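Local coordinates for protein mannan endo-1,4-beta-mannosidase (PDB 4OOU) that hydrolyses internal beta-1,4-mannosidic linkages in mannans, galactomannans and glucomannans, releasing mainly short manno-oligosaccharides, at residues Leu23-Ser28 against Asp305-Ile310; Lys73-Asn78 against Tyr358-Leu363; Gly98-Thr103 against Asn157-Pro162; Trp243-Gln248 against Lys287-Ala292. All blocks are in the same frame, centred on the assembly; numbering follows the deposited sequence.

In the fold
The chain is a TIM barrel of glycoside hydrolase family 5, and the four contacts are spread over barrel, helices and loops. Interaction 1 sits at the N-terminal ends of the barrel strands, against the N-terminal hairpin. Interaction 4 is nested in the loop that interaction 1 closes, and their nearest atoms are about 5 Å apart. It lies at the active-site end and contains substrate-binding W243. Interaction 2 joins an early and a late helix, with its centre 21 Å from that of interaction 1. Interaction 3 lies across the chain's centre from interactions 2 and 4, with centres 37 and 35 Å away. Its V100 side chain is about 7 Å from that of substrate-binding K151.

Interaction 1 (Leu23-Ser28 against Asp305-Ile310); sequences LKASGS and DKPLLI
The ring of P307, puckered C-gamma exo, is the nearest thing to a flat group where A25, G27 and S28 meet it. Two carbonyl oxygens of the 23-28 segment lie over the same face of it. G27 O stands above the CD end, 3.5 Å from P307 CD. S28 O stands above the CA end, 3.4 Å from P307 CA, in a CA-H...O contact with 138° at the hydrogen. The edge is met differently. The A25 methyl comes in nearly in the ring plane, with A25 CB 3.7 Å from P307 CG.

The segments belong to different parts of the TIM barrel. Strand 24-26 pairs with strand 29-32 in an N-terminal hairpin, and G27 and S28 form its turn. P307 leads directly into barrel strand 308-313. The hairpin therefore packs at the N-terminal end of the barrel strands.

No hydrogen bond joins the two segments directly. R298 ties them instead, giving NH1 to S28 O and NH2 to K306 O, while S28 OG bonds to N304 O, just before the other segment. The side chain of K306 turns from the hairpin to a salt bridge with D260. G27 O and D305 O face each other at 3.1 Å, both acceptors.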
loop_
_atom_site.group_PDB
_atom_site.type_symbol
_atom_site.label_atom_id
_atom_site.label_comp_id
_atom_site.label_asym_id
_atom_site.label_seq_id
_atom_site.Cartn_x
_atom_site.Cartn_y
_atom_site.Cartn_z
ATOM N N LEU A 23 3.354 -12.366 -8.304
ATOM C CA LEU A 23 4.139 -12.119 -7.083
ATOM C C LEU A 23 3.449 -12.821 -5.929
ATOM O O LEU A 23 2.256 -12.620 -5.741
ATOM C CB LEU A 23 4.181 -10.607 -6.806
ATOM C CG LEU A 23 5.374 -9.896 -6.172
ATOM C CD1 LEU A 23 4.988 -9.206 -4.864
ATOM C CD2 LEU A 23 6.586 -10.778 -6.021
ATOM N N LYS A 24 4.176 -13.654 -5.186
ATOM C CA LYS A 24 3.631 -14.335 -3.995
ATOM C C LYS A 24 4.342 -13.757 -2.782
ATOM O O LYS A 24 5.310 -13.012 -2.934
ATOM C CB LYS A 24 3.849 -15.849 -4.038
ATOM C CG LYS A 24 3.753 -16.446 -5.439
ATOM C CD LYS A 24 3.948 -17.963 -5.475
ATOM C CE LYS A 24 2.625 -18.711 -5.666
ATOM N NZ LYS A 24 2.842 -20.174 -5.834
ATOM N N ALA A 25 3.812 -14.061 -1.603
ATOM C CA ALA A 25 4.441 -13.770 -0.346
ATOM C C ALA A 25 4.461 -15.062 0.427
ATOM O O ALA A 25 3.422 -15.663 0.594
ATOM C CB ALA A 25 3.656 -12.737 0.439
ATOM N N SER A 26 5.638 -15.445 0.918
ATOM C CA SER A 26 5.838 -16.699 1.648
ATOM C C SER A 26 6.948 -16.515 2.688
ATOM O O SER A 26 8.043 -16.027 2.392
ATOM C CB SER A 26 6.150 -17.864 0.660
ATOM O OG SER A 26 6.843 -18.950 1.272
ATOM N N GLY A 27 6.670 -16.950 3.902
ATOM C CA GLY A 27 7.485 -16.561 5.041
ATOM C C GLY A 27 7.830 -15.075 4.987
ATOM O O GLY A 27 6.972 -14.220 4.781
ATOM N N SER A 28 9.114 -14.799 5.119
ATOM C CA SER A 28 9.641 -13.434 5.143
ATOM C C SER A 28 9.731 -12.722 3.778
ATOM O O SER A 28 10.089 -11.518 3.701
ATOM C CB SER A 28 11.039 -13.530 5.728
ATOM O OG SER A 28 10.977 -14.283 6.920
ATOM N N ASP A 305 7.050 -13.776 9.928
ATOM C CA ASP A 305 5.897 -14.498 9.331
ATOM C C ASP A 305 5.473 -13.923 7.949
ATOM O O ASP A 305 4.954 -14.658 7.073
ATOM C CB ASP A 305 4.662 -14.528 10.306
ATOM C CG ASP A 305 4.471 -13.204 11.091
ATOM O OD1 ASP A 305 5.490 -12.717 11.620
ATOM O OD2 ASP A 305 3.338 -12.643 11.182
ATOM N N LYS A 306 5.663 -12.609 7.772
ATOM C CA LYS A 306 5.231 -11.918 6.536
ATOM C C LYS A 306 6.335 -11.016 6.072
ATOM O O LYS A 306 7.113 -10.546 6.900
ATOM C CB LYS A 306 3.994 -11.050 6.773
ATOM C CG LYS A 306 2.760 -11.783 7.298
ATOM C CD LYS A 306 1.613 -10.801 7.490
ATOM C CE LYS A 306 0.472 -11.386 8.297
ATOM N NZ LYS A 306 -0.158 -12.525 7.546
ATOM N N PRO A 307 6.399 -10.740 4.758
ATOM C CA PRO A 307 7.294 -9.718 4.223
ATOM C C PRO A 307 6.959 -8.360 4.823
ATOM O O PRO A 307 5.832 -8.163 5.265
ATOM C CB PRO A 307 6.992 -9.717 2.729
ATOM C CG PRO A 307 6.220 -10.961 2.451
ATOM C CD PRO A 307 5.503 -11.264 3.725
ATOM N N LEU A 308 7.950 -7.468 4.888
ATOM C CA LEU A 308 7.794 -6.086 5.365
ATOM C C LEU A 308 8.369 -5.094 4.327
ATOM O O LEU A 308 9.506 -5.236 3.850
ATOM C CB LEU A 308 8.516 -5.896 6.691
ATOM C CG LEU A 308 8.544 -4.480 7.229
ATOM C CD1 LEU A 308 7.147 -3.981 7.479
ATOM C CD2 LEU A 308 9.321 -4.475 8.532
ATOM N N LEU A 309 7.549 -4.118 3.970
ATOM C CA LEU A 309 7.809 -3.236 2.869
ATOM C C LEU A 309 7.968 -1.914 3.542
ATOM O O LEU A 309 7.156 -1.573 4.407
ATOM C CB LEU A 309 6.568 -3.183 1.967
ATOM C CG LEU A 309 6.472 -2.687 0.504
ATOM C CD1 LEU A 309 5.213 -1.871 0.224
ATOM C CD2 LEU A 309 7.691 -1.918 0.023
ATOM N N ILE A 310 8.986 -1.163 3.160
ATOM C CA ILE A 310 9.003 0.257 3.483
ATOM C C ILE A 310 8.225 0.986 2.402
ATOM O O ILE A 310 8.753 1.251 1.312
ATOM C CB ILE A 310 10.424 0.839 3.614
ATOM C CG1 ILE A 310 11.231 -0.040 4.587
ATOM C CG2 ILE A 310 10.328 2.304 4.063
ATOM C CD1 ILE A 310 12.684 0.337 4.775
#

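Interaction 2 (Lys73-Asn78 against Tyr358-Leu363)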
loop_
_atom_site.group_PDB
_atom_site.type_symbol
_atom_site.label_atom_id
_atom_site.label_comp_id
_atom_site.label_asym_id
_atom_site.label_seq_id
_atom_site.Cartn_x
_atom_site.Cartn_y
_atom_site.Cartn_z
ATOM N N LYS A 73 11.071 1.622 -15.115
ATOM C CA LYS A 73 11.881 0.549 -15.786
ATOM C C LYS A 73 13.244 1.160 -16.118
ATOM O O LYS A 73 14.268 0.615 -15.737
ATOM C CB LYS A 73 11.223 -0.057 -17.033
ATOM N N ALA A 74 13.254 2.340 -16.735
ATOM C CA ALA A 74 14.530 2.996 -17.086
ATOM C C ALA A 74 15.523 3.013 -15.902
ATOM O O ALA A 74 16.742 2.802 -16.070
ATOM C CB ALA A 74 14.277 4.425 -17.584
ATOM N N SER A 75 15.009 3.243 -14.690
ATOM C CA SER A 75 15.905 3.391 -13.536
ATOM C C SER A 75 16.184 2.094 -12.814
ATOM O O SER A 75 16.697 2.105 -11.698
ATOM C CB SER A 75 15.357 4.411 -12.544
ATOM O OG SER A 75 14.808 5.551 -13.181
ATOM N N GLY A 76 15.844 0.970 -13.432
ATOM C CA GLY A 76 15.991 -0.344 -12.797
ATOM C C GLY A 76 15.080 -0.605 -11.607
ATOM O O GLY A 76 15.363 -1.511 -10.809
ATOM N N GLY A 77 14.019 0.191 -11.457
ATOM C CA GLY A 77 12.992 -0.035 -10.413
ATOM C C GLY A 77 11.963 -1.058 -10.900
ATOM O O GLY A 77 11.957 -1.437 -12.078
ATOM N N ASN A 78 11.095 -1.519 -10.011
ATOM C CA ASN A 78 10.177 -2.606 -10.389
ATOM C C ASN A 78 8.786 -2.533 -9.797
ATOM O O ASN A 78 8.063 -3.501 -9.856
ATOM C CB ASN A 78 10.805 -3.951 -10.028
ATOM C CG ASN A 78 10.810 -4.216 -8.544
ATOM O OD1 ASN A 78 10.374 -3.391 -7.747
ATOM N ND2 ASN A 78 11.311 -5.376 -8.161
ATOM N N TYR A 358 17.534 8.427 -9.480
ATOM C CA TYR A 358 18.899 8.180 -9.045
ATOM C C TYR A 358 18.848 7.038 -8.048
ATOM O O TYR A 358 19.523 6.033 -8.223
ATOM C CB TYR A 358 19.534 9.448 -8.434
ATOM C CG TYR A 358 21.031 9.363 -8.097
ATOM C CD1 TYR A 358 21.931 8.723 -8.940
ATOM C CD2 TYR A 358 21.544 9.973 -6.949
ATOM C CE1 TYR A 358 23.283 8.651 -8.623
ATOM C CE2 TYR A 358 22.890 9.916 -6.624
ATOM C CZ TYR A 358 23.764 9.251 -7.461
ATOM O OH TYR A 358 25.118 9.201 -7.153
ATOM N N GLY A 359 18.022 7.197 -7.023
ATOM C CA GLY A 359 17.838 6.182 -6.011
ATOM C C GLY A 359 17.623 4.787 -6.569
ATOM O O GLY A 359 18.347 3.859 -6.193
ATOM N N MET A 360 16.662 4.612 -7.471
ATOM C CA MET A 360 16.397 3.252 -7.977
ATOM C C MET A 360 17.630 2.646 -8.669
ATOM O O MET A 360 17.844 1.424 -8.597
ATOM C CB MET A 360 15.185 3.227 -8.921
ATOM C CG MET A 360 13.842 3.212 -8.200
ATOM S SD MET A 360 12.417 3.453 -9.254
ATOM C CE MET A 360 12.639 5.177 -9.663
ATOM N N GLN A 361 18.428 3.497 -9.339
ATOM C CA GLN A 361 19.638 3.039 -10.023
ATOM C C GLN A 361 20.542 2.305 -9.038
ATOM O O GLN A 361 21.282 1.391 -9.419
ATOM C CB GLN A 361 20.427 4.200 -10.646
ATOM C CG GLN A 361 19.951 4.664 -12.014
ATOM C CD GLN A 361 20.522 6.026 -12.417
ATOM O OE1 GLN A 361 21.699 6.329 -12.158
ATOM N NE2 GLN A 361 19.681 6.865 -13.037
ATOM N N ALA A 362 20.498 2.701 -7.767
ATOM C CA ALA A 362 21.357 2.063 -6.798
ATOM C C ALA A 362 21.139 0.560 -6.806
ATOM O O ALA A 362 22.039 -0.193 -6.443
ATOM C CB ALA A 362 21.126 2.621 -5.396
ATOM N N LEU A 363 19.955 0.098 -7.177
ATOM C CA LEU A 363 19.760 -1.358 -7.181
ATOM C C LEU A 363 19.632 -1.999 -8.587
ATOM O O LEU A 363 19.314 -3.170 -8.683
ATOM C CB LEU A 363 18.584 -1.743 -6.269
ATOM C CG LEU A 363 18.674 -1.273 -4.802
ATOM C CD1 LEU A 363 17.325 -1.423 -4.106
ATOM C CD2 LEU A 363 19.759 -2.027 -4.024
HETATM O O HOH W 1 15.955 -0.641 -7.965
#
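S75 and G77 meet M360 where helix 58-74 of the TIM barrel ends against helix 353-361. Helix 58-74 closes in a Schellman motif. G76 is its C-prime residue, with positive phi, and the bonds run from G77 N to V72 O and from G76 N to K73 O.

Apolar contacts centre on M360. Its CG is anti to the carbonyl carbon, chi1 -80°, which carries the chain across to the turn. M360 SD lies 3.7 Å from G77 CA, on the side where a CB on G77 would clash with the sulfur. A bend at chi3 brings the methyl back alongside S75, with M360 CE 4.0 Å from S75 CB. Nearer the backbone, S75 CB and M360 CB are 3.8 Å apart. V42 and Y327 also touch the methionine, on a barrel strand and a flanking helix. Cutting M360 back to an alanine would probably open a gap beside G77 CA and the S75 side chain and cost the two helix ends most of their apolar contact.

Polar contacts are looser. S75 O points at the backbone of M360 and Q361, but its angle to Q361 N is too poor for a hydrogen bond. It makes a CA-H...O contact with Q361 CA instead, at 3.5 Å. S75 OG bonds back to K71 O.

A water supplies the polar bridge. It donates to both carbonyls, at 3.0 Å from G76 O and 2.9 Å from M360 O.

Interaction 3 (Gly98-Thr103 against Asn157-Pro162)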
loop_
_atom_site.group_PDB
_atom_site.type_symbol
_atom_site.label_atom_id
_atom_site.label_comp_id
_atom_site.label_asym_id
_atom_site.label_seq_id
_atom_site.Cartn_x
_atom_site.Cartn_y
_atom_site.Cartn_z
ATOM N N GLY A 98 -26.280 6.796 0.403
ATOM C CA GLY A 98 -24.935 6.398 0.816
ATOM C C GLY A 98 -24.604 4.923 0.620
ATOM O O GLY A 98 -23.857 4.341 1.401
ATOM N N PHE A 99 -25.158 4.332 -0.435
ATOM C CA PHE A 99 -24.902 2.956 -0.802
ATOM C C PHE A 99 -24.167 3.011 -2.123
ATOM O O PHE A 99 -24.426 3.893 -2.946
ATOM C CB PHE A 99 -26.212 2.162 -0.943
ATOM C CG PHE A 99 -26.831 1.759 0.371
ATOM C CD1 PHE A 99 -27.497 2.691 1.158
ATOM C CD2 PHE A 99 -26.723 0.455 0.838
ATOM C CE1 PHE A 99 -28.039 2.329 2.389
ATOM C CE2 PHE A 99 -27.264 0.081 2.066
ATOM C CZ PHE A 99 -27.932 1.016 2.838
ATOM N N VAL A 100 -23.231 2.089 -2.326
ATOM C CA VAL A 100 -22.436 2.090 -3.563
ATOM C C VAL A 100 -23.267 1.484 -4.675
ATOM O O VAL A 100 -23.784 0.381 -4.529
ATOM C CB VAL A 100 -21.073 1.356 -3.393
ATOM C CG1 VAL A 100 -20.497 0.905 -4.729
ATOM C CG2 VAL A 100 -20.073 2.273 -2.696
ATOM N N THR A 101 -23.415 2.221 -5.767
ATOM C CA THR A 101 -24.131 1.706 -6.957
ATOM C C THR A 101 -23.179 1.017 -7.887
ATOM O O THR A 101 -23.552 0.071 -8.573
ATOM C CB THR A 101 -24.834 2.815 -7.786
ATOM O OG1 THR A 101 -23.871 3.725 -8.350
ATOM C CG2 THR A 101 -25.797 3.588 -6.939
ATOM N N SER A 102 -21.956 1.531 -7.943
ATOM C CA SER A 102 -20.978 1.051 -8.899
ATOM C C SER A 102 -19.574 1.630 -8.704
ATOM O O SER A 102 -19.220 2.313 -7.720
ATOM C CB SER A 102 -21.478 1.331 -10.320
ATOM O OG SER A 102 -22.046 2.612 -10.397
ATOM N N THR A 103 -18.784 1.329 -9.700
ATOM C CA THR A 103 -17.397 1.582 -9.694
ATOM C C THR A 103 -17.244 3.116 -9.883
ATOM O O THR A 103 -16.637 3.802 -9.078
ATOM C CB THR A 103 -16.797 0.626 -10.768
ATOM O OG1 THR A 103 -15.737 -0.181 -10.216
ATOM C CG2 THR A 103 -16.396 1.339 -12.022
ATOM N N ASN A 157 -19.889 -5.458 -3.134
ATOM C CA ASN A 157 -20.623 -6.233 -4.142
ATOM C C ASN A 157 -20.709 -5.533 -5.462
ATOM O O ASN A 157 -20.501 -6.155 -6.527
ATOM C CB ASN A 157 -21.988 -6.621 -3.597
ATOM C CG ASN A 157 -21.871 -7.560 -2.395
ATOM O OD1 ASN A 157 -20.835 -8.211 -2.198
ATOM N ND2 ASN A 157 -22.902 -7.603 -1.562
ATOM N N ASN A 158 -20.918 -4.230 -5.387
ATOM C CA ASN A 158 -21.119 -3.405 -6.560
ATOM C C ASN A 158 -19.892 -2.720 -7.131
ATOM O O ASN A 158 -19.944 -2.135 -8.236
ATOM C CB ASN A 158 -22.147 -2.332 -6.227
ATOM C CG ASN A 158 -23.519 -2.913 -6.051
ATOM O OD1 ASN A 158 -23.850 -3.958 -6.641
ATOM N ND2 ASN A 158 -24.320 -2.260 -5.239
ATOM N N ALA A 159 -18.793 -2.747 -6.383
ATOM C CA ALA A 159 -17.553 -2.192 -6.892
ATOM C C ALA A 159 -16.447 -3.212 -6.770
ATOM O O ALA A 159 -15.891 -3.628 -7.777
ATOM C CB ALA A 159 -17.210 -0.909 -6.161
ATOM N N LEU A 160 -16.147 -3.665 -5.554
ATOM C CA LEU A 160 -14.838 -4.320 -5.303
ATOM C C LEU A 160 -14.685 -5.723 -5.897
ATOM O O LEU A 160 -13.781 -5.966 -6.670
ATOM C CB LEU A 160 -14.509 -4.317 -3.815
ATOM C CG LEU A 160 -13.138 -4.901 -3.478
ATOM C CD1 LEU A 160 -12.054 -3.964 -3.947
ATOM C CD2 LEU A 160 -13.046 -5.195 -1.988
ATOM N N THR A 161 -15.567 -6.639 -5.512
ATOM C CA THR A 161 -15.619 -7.950 -6.135
ATOM C C THR A 161 -15.495 -7.817 -7.684
ATOM O O THR A 161 -14.641 -8.457 -8.308
ATOM C CB THR A 161 -16.871 -8.714 -5.678
ATOM O OG1 THR A 161 -16.853 -8.883 -4.249
ATOM C CG2 THR A 161 -16.918 -10.065 -6.315
ATOM N N PRO A 162 -16.301 -6.947 -8.306
ATOM C CA PRO A 162 -16.125 -6.838 -9.761
ATOM C C PRO A 162 -14.751 -6.308 -10.200
ATOM O O PRO A 162 -14.226 -6.731 -11.252
ATOM C CB PRO A 162 -17.252 -5.892 -10.210
ATOM C CG PRO A 162 -18.061 -5.575 -9.004
ATOM C CD PRO A 162 -17.590 -6.404 -7.846
#
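Two irregular backbones meet where V100 and S102 touch N158 and A159. Helix 149-167 widens into a pi-type turn over residues 157-160 and is kinked at P162, whose N makes no bond to the preceding turn. Opposite it, T101 and S102 form a classic beta bulge facing A93. The bulge belongs to the small hairpin of strands 93-94 and 100-102, which decorates the connection between barrel strand 79-86 and helix 109-122 of the TIM barrel. The strand and helix axes approach to 6.8 Å at 55°.

One hydrogen bond spans the contact. N158 ND2 donates to V100 O at 2.8 Å, with 157° at the hydrogen. The acceptor lies close to the N158 amide plane, and the donor is somewhat tilted from the carbonyl plane. S154 OG of the same helix bonds to V100 N, so the helix holds both polar backbone atoms of this residue.

V100 CG1 is anti to the backbone N, chi1 159°. This places it against the helix, 3.9 Å from N158 CB and 4.0 Å from A159 CB. The helix backbone replies with a CA-H...O contact, S102 CA to N158 O at 3.4 Å. On the bulge, T101 OG1 and S102 OG share a hydrogen bond. T103 OG1 is buried with no polar partner in the model, and its nearest helix atom is A159 O at 4.2 Å.

Interaction 4 (Trp243-Gln248 against Lys287-Ala292); sequences WSELTQ and KWNQNA
A type I beta turn from N289 to A292 faces the irregular loop 243-248, and the nearest CA atoms, E245 and A292, are 6.0 Å apart. E245 reaches across to the turn. Its CG sits between the backbone N and the carbonyl carbon, chi1 69°, and the chain bends again at chi2, bringing the carboxylate to the turn.

N289 ND2 donates to E245 OE2 at 2.8 Å, meeting it on the syn side, 24° out of the carboxylate plane. The amide and carboxylate planes are 72° apart. A water also donates to E245 OE2, at 2.6 Å, and accepts from N291 N, at 2.8 Å. The same oxygen is thus bound to the turn directly and through the water. The other oxygen packs on alkyl surface, with E245 OE1 3.5 Å from A292 CB, and S244 OG gives it a weak hydrogen bond. With an alanine in place of E245, N289 ND2 and the water would probably lose their acceptor, and the turn its tie to the loop.

The substrate site is close. S244 CB lies over one face of the ring of substrate-binding W243, offset toward the rim. The N289 side chain is about 4 Å from that of H284, another substrate residue. The two loops follow barrel strands 238-241 and 277-281. Q248 packs on Y277 and M279 of the latter strand, while W288 and A292 touch T281 at its end.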
loop_
_atom_site.group_PDB
_atom_site.type_symbol
_atom_site.label_atom_id
_atom_site.label_comp_id
_atom_site.label_asym_id
_atom_site.label_seq_id
_atom_site.Cartn_x
_atom_site.Cartn_y
_atom_site.Cartn_z
ATOM N N TRP A 243 1.378 4.610 9.024
ATOM C CA TRP A 243 2.132 5.867 8.964
ATOM C C TRP A 243 3.518 5.779 9.569
ATOM O O TRP A 243 4.357 6.576 9.225
ATOM C CB TRP A 243 1.314 7.021 9.554
ATOM C CG TRP A 243 1.768 7.723 10.765
ATOM C CD1 TRP A 243 2.291 9.003 10.828
ATOM C CD2 TRP A 243 1.592 7.299 12.117
ATOM N NE1 TRP A 243 2.481 9.371 12.149
ATOM C CE2 TRP A 243 2.057 8.351 12.957
ATOM C CE3 TRP A 243 1.094 6.138 12.707
ATOM C CZ2 TRP A 243 2.052 8.259 14.338
ATOM C CZ3 TRP A 243 1.101 6.045 14.097
ATOM C CH2 TRP A 243 1.583 7.108 14.895
ATOM N N SER A 244 3.754 4.764 10.406
ATOM C CA SER A 244 4.960 4.648 11.235
ATOM C C SER A 244 5.160 3.212 11.637
ATOM O O SER A 244 4.215 2.435 11.630
ATOM C CB SER A 244 4.721 5.399 12.534
ATOM O OG SER A 244 5.908 5.521 13.252
ATOM N N GLU A 245 6.379 2.883 12.044
ATOM C CA GLU A 245 6.699 1.591 12.685
ATOM C C GLU A 245 5.796 1.220 13.887
ATOM O O GLU A 245 5.506 0.025 14.089
ATOM C CB GLU A 245 8.173 1.604 13.116
ATOM C CG GLU A 245 8.517 2.555 14.275
ATOM C CD GLU A 245 8.840 3.989 13.886
ATOM O OE1 GLU A 245 8.857 4.369 12.687
ATOM O OE2 GLU A 245 9.084 4.771 14.835
ATOM N N LEU A 246 5.347 2.257 14.631
ATOM C CA LEU A 246 4.636 2.166 15.939
ATOM C C LEU A 246 3.461 1.210 16.062
ATOM O O LEU A 246 3.019 0.854 17.183
ATOM C CB LEU A 246 4.090 3.546 16.319
ATOM C CG LEU A 246 4.944 4.585 17.070
ATOM C CD1 LEU A 246 6.413 4.246 17.253
ATOM C CD2 LEU A 246 4.823 5.938 16.388
ATOM N N THR A 247 2.948 0.804 14.915
ATOM C CA THR A 247 1.687 0.134 14.871
ATOM C C THR A 247 1.777 -1.163 14.077
ATOM O O THR A 247 0.769 -1.837 13.848
ATOM C CB THR A 247 0.663 1.138 14.342
ATOM O OG1 THR A 247 -0.642 0.714 14.681
ATOM C CG2 THR A 247 0.753 1.281 12.899
ATOM N N GLN A 248 2.985 -1.556 13.682
ATOM C CA GLN A 248 3.147 -2.816 12.950
ATOM C C GLN A 248 4.318 -3.664 13.456
ATOM O O GLN A 248 4.849 -4.532 12.746
ATOM C CB GLN A 248 3.189 -2.583 11.423
ATOM C CG GLN A 248 1.791 -2.525 10.796
ATOM C CD GLN A 248 1.807 -2.515 9.285
ATOM O OE1 GLN A 248 2.643 -3.160 8.659
ATOM N NE2 GLN A 248 0.872 -1.785 8.684
ATOM N N LYS A 287 15.579 14.150 12.309
ATOM C CA LYS A 287 15.827 13.007 13.194
ATOM C C LYS A 287 14.766 11.940 13.071
ATOM O O LYS A 287 13.594 12.207 13.241
ATOM C CB LYS A 287 15.947 13.450 14.647
ATOM N N TRP A 288 15.193 10.729 12.734
ATOM C CA TRP A 288 14.326 9.560 12.723
ATOM C C TRP A 288 13.712 9.278 14.108
ATOM O O TRP A 288 14.264 9.645 15.127
ATOM C CB TRP A 288 15.121 8.307 12.325
ATOM C CG TRP A 288 15.671 8.255 10.939
ATOM C CD1 TRP A 288 16.980 8.146 10.596
ATOM C CD2 TRP A 288 14.939 8.251 9.711
ATOM N NE1 TRP A 288 17.121 8.095 9.225
ATOM C CE2 TRP A 288 15.882 8.158 8.661
ATOM C CE3 TRP A 288 13.586 8.309 9.393
ATOM C CZ2 TRP A 288 15.517 8.138 7.332
ATOM C CZ3 TRP A 288 13.229 8.294 8.065
ATOM C CH2 TRP A 288 14.189 8.213 7.051
ATOM N N ASN A 289 12.579 8.590 14.140
ATOM C CA ASN A 289 12.146 7.909 15.371
ATOM C C ASN A 289 13.209 6.897 15.888
ATOM O O ASN A 289 14.025 6.411 15.133
ATOM C CB ASN A 289 10.813 7.183 15.144
ATOM C CG ASN A 289 9.648 8.122 14.873
ATOM O OD1 ASN A 289 9.740 9.358 14.980
ATOM N ND2 ASN A 289 8.531 7.525 14.523
ATOM N N GLN A 290 13.191 6.609 17.187
ATOM C CA GLN A 290 14.170 5.716 17.823
ATOM C C GLN A 290 14.407 4.399 17.072
ATOM O O GLN A 290 15.547 4.018 16.765
ATOM C CB GLN A 290 13.704 5.363 19.249
ATOM C CG GLN A 290 14.598 5.897 20.336
ATOM C CD GLN A 290 16.024 5.458 20.107
ATOM O OE1 GLN A 290 16.334 4.273 20.249
ATOM N NE2 GLN A 290 16.894 6.395 19.693
ATOM N N ASN A 291 13.311 3.699 16.807
ATOM C CA ASN A 291 13.384 2.368 16.242
ATOM C C ASN A 291 12.662 2.346 14.906
ATOM O O ASN A 291 11.962 1.394 14.575
ATOM C CB ASN A 291 12.799 1.368 17.228
ATOM C CG ASN A 291 13.388 1.529 18.624
ATOM O OD1 ASN A 291 14.616 1.513 18.798
ATOM N ND2 ASN A 291 12.512 1.698 19.630
ATOM N N ALA A 292 12.856 3.423 14.150
ATOM C CA ALA A 292 12.319 3.549 12.818
ATOM C C ALA A 292 13.143 2.686 11.875
ATOM O O ALA A 292 14.234 2.237 12.219
ATOM C CB ALA A 292 12.295 5.008 12.377
HETATM O O HOH W 2 10.600 4.240 16.886
#